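Local atomic coordinates of C2 toxin component I (Clostridium botulinum, PDB entry 2J3X), a protein that acts as the enzymatic ADP-ribosyltransferase component of the binary C2 toxin, whose target in host cells is monomeric actin. Residues A[261-266]-A[273-278]. The protein carries 2 engineered substitutions. Sequence-based numbering, arbitrary orientation. Where two conformers were deposited one is given.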
loop_
_atom_site.group_PDB
_atom_site.type_symbol
_atom_site.label_atom_id
_atom_site.label_comp_id
_atom_site.label_asym_id
_atom_site.label_seq_id
_atom_site.Cartn_x
_atom_site.Cartn_y
_atom_site.Cartn_z
ATOM N N ASN A 261 -6.381 5.555 -28.534
ATOM C CA ASN A 261 -7.164 5.453 -27.285
ATOM C C ASN A 261 -8.669 5.532 -27.634
ATOM O O ASN A 261 -9.451 4.689 -27.191
ATOM C CB ASN A 261 -6.813 6.607 -26.314
ATOM C CG ASN A 261 -5.463 6.419 -25.619
ATOM O OD1 ASN A 261 -4.879 5.326 -25.655
ATOM N ND2 ASN A 261 -4.968 7.497 -24.978
ATOM N N SER A 262 -9.045 6.524 -28.453
ATOM C CA SER A 262 -10.491 6.697 -28.818
ATOM C C SER A 262 -11.032 5.482 -29.534
ATOM O O SER A 262 -12.100 4.963 -29.175
ATOM C CB SER A 262 -10.739 7.961 -29.626
ATOM O OG SER A 262 -10.453 9.081 -28.799
ATOM N N TYR A 263 -10.277 5.006 -30.519
ATOM C CA TYR A 263 -10.625 3.847 -31.298
ATOM C C TYR A 263 -10.859 2.649 -30.411
ATOM O O TYR A 263 -11.911 1.997 -30.468
ATOM C CB TYR A 263 -9.515 3.568 -32.314
ATOM C CG TYR A 263 -9.716 2.417 -33.279
ATOM C CD1 TYR A 263 -10.689 2.490 -34.310
ATOM C CD2 TYR A 263 -8.906 1.275 -33.213
ATOM C CE1 TYR A 263 -10.860 1.448 -35.200
ATOM C CE2 TYR A 263 -9.055 0.223 -34.130
ATOM C CZ TYR A 263 -10.055 0.331 -35.134
ATOM O OH TYR A 263 -10.214 -0.681 -36.054
ATOM N N LEU A 264 -9.886 2.367 -29.552
ATOM C CA LEU A 264 -10.008 1.231 -28.640
ATOM C C LEU A 264 -11.156 1.400 -27.642
ATOM O O LEU A 264 -11.868 0.441 -27.371
ATOM C CB LEU A 264 -8.654 0.932 -27.934
ATOM C CG LEU A 264 -7.670 0.207 -28.879
ATOM C CD1 LEU A 264 -6.236 0.206 -28.225
ATOM C CD2 LEU A 264 -8.078 -1.242 -29.286
ATOM N N ARG A 265 -11.333 2.605 -27.122
ATOM C CA ARG A 265 -12.399 2.863 -26.151
ATOM C C ARG A 265 -13.781 2.772 -26.809
ATOM O O ARG A 265 -14.798 2.578 -26.125
ATOM C CB ARG A 265 -12.182 4.221 -25.485
ATOM C CG ARG A 265 -11.097 4.160 -24.388
ATOM C CD ARG A 265 -10.506 5.538 -24.095
ATOM N NE ARG A 265 -9.276 5.482 -23.280
ATOM C CZ ARG A 265 -8.551 6.545 -22.943
ATOM N NH1 ARG A 265 -8.928 7.761 -23.338
ATOM N NH2 ARG A 265 -7.443 6.408 -22.205
ATOM N N ASN A 266 -13.804 2.905 -28.137
ATOM C CA ASN A 266 -15.048 2.789 -28.902
ATOM C C ASN A 266 -15.189 1.423 -29.572
ATOM O O ASN A 266 -15.845 1.317 -30.602
ATOM C CB ASN A 266 -15.150 3.891 -29.978
ATOM C CG ASN A 266 -15.201 5.305 -29.394
ATOM O OD1 ASN A 266 -15.891 5.584 -28.403
ATOM N ND2 ASN A 266 -14.489 6.220 -30.042
ATOM N N ASP A 273 -8.149 -0.057 -40.537
ATOM C CA ASP A 273 -7.007 -0.938 -40.746
ATOM C C ASP A 273 -5.679 -0.315 -40.318
ATOM O O ASP A 273 -4.844 -1.025 -39.756
ATOM C CB ASP A 273 -6.905 -1.408 -42.197
ATOM C CG ASP A 273 -8.047 -2.331 -42.600
ATOM O OD1 ASP A 273 -8.678 -2.967 -41.718
ATOM O OD2 ASP A 273 -8.316 -2.422 -43.826
ATOM N N GLU A 274 -5.481 0.978 -40.574
ATOM C CA GLU A 274 -4.207 1.609 -40.272
ATOM C C GLU A 274 -3.966 1.545 -38.762
ATOM O O GLU A 274 -2.866 1.196 -38.302
ATOM C CB GLU A 274 -4.177 3.049 -40.769
ATOM C CG GLU A 274 -2.770 3.575 -40.958
ATOM C CD GLU A 274 -2.705 5.041 -41.375
ATOM O OE1 GLU A 274 -3.299 5.412 -42.424
ATOM O OE2 GLU A 274 -2.016 5.816 -40.664
ATOM N N LEU A 275 -5.007 1.863 -37.998
ATOM C CA LEU A 275 -4.937 1.794 -36.533
ATOM C C LEU A 275 -4.823 0.374 -36.044
ATOM O O LEU A 275 -4.045 0.077 -35.114
ATOM C CB LEU A 275 -6.133 2.489 -35.880
ATOM C CG LEU A 275 -6.170 3.992 -36.083
ATOM C CD1 LEU A 275 -7.390 4.572 -35.369
ATOM C CD2 LEU A 275 -4.880 4.639 -35.599
ATOM N N ASN A 276 -5.588 -0.524 -36.647
ATOM C CA ASN A 276 -5.409 -1.923 -36.331
ATOM C C ASN A 276 -3.960 -2.375 -36.438
ATOM O O ASN A 276 -3.510 -3.126 -35.576
ATOM C CB ASN A 276 -6.247 -2.847 -37.209
ATOM C CG ASN A 276 -7.732 -2.729 -36.939
ATOM O OD1 ASN A 276 -8.167 -2.183 -35.913
ATOM N ND2 ASN A 276 -8.530 -3.197 -37.908
ATOM N N LYS A 277 -3.257 -1.957 -37.497
ATOM C CA LYS A 277 -1.866 -2.363 -37.680
ATOM C C LYS A 277 -0.967 -1.759 -36.600
ATOM O O LYS A 277 -0.111 -2.434 -36.053
ATOM C CB LYS A 277 -1.364 -1.958 -39.072
ATOM C CG LYS A 277 -2.028 -2.749 -40.210
ATOM C CD LYS A 277 -1.966 -1.989 -41.553
ATOM C CE LYS A 277 -2.439 -2.876 -42.698
ATOM N NZ LYS A 277 -1.409 -3.885 -43.058
ATOM N N LYS A 278 -1.132 -0.472 -36.336
ATOM C CA LYS A 278 -0.327 0.160 -35.308
ATOM C C LYS A 278 -0.577 -0.517 -33.950
ATOM O O LYS A 278 0.351 -0.711 -33.157
ATOM C CB LYS A 278 -0.661 1.623 -35.208
ATOM C CG LYS A 278 -0.211 2.414 -36.422
ATOM C CD LYS A 278 -0.583 3.855 -36.270
ATOM C CE LYS A 278 0.002 4.615 -37.472
ATOM N NZ LYS A 278 -0.445 6.023 -37.526
#
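Leu275 lays its CD1 methyl over one face of the Tyr263 ring: CD1 sits 4.2 Å from the ring centroid and 27° off the ring normal, which meets the geometry of a CH-pi contact. The methyl lies nearer the root of the ring than its phenol end, with Leu275 CD1 3.8 Å from Tyr263 CG, while Leu275 CB lies 4.0 Å from Tyr263 CD2. A first torsion of -177° swings the Tyr263 ring off its own helix toward 273-278, across a gap measured by the 8.0 Å between Tyr263 CA and Leu275 CA. These helices, 257-265 and 273-286, are consecutive and joined by a short loop in the second of the protein's two ADP-ribosyltransferase exoenzyme regions, far from the chain's centre. At the phenol end, Tyr263 OH donates to Asn276 OD1 over a short 2.5 Å; the hydroxyl comes in off the carbonyl plane, tilted from it by 34°. Three further bonds tie this pair to the connecting loop: Asn272 N meets Tyr263 OH, Arg268 NH1 meets Asn276 OD1, and Asn271 OD1 meets Asn276 ND2, so both ends of the Asn276 amide are gripped and its rotation is probably fixed.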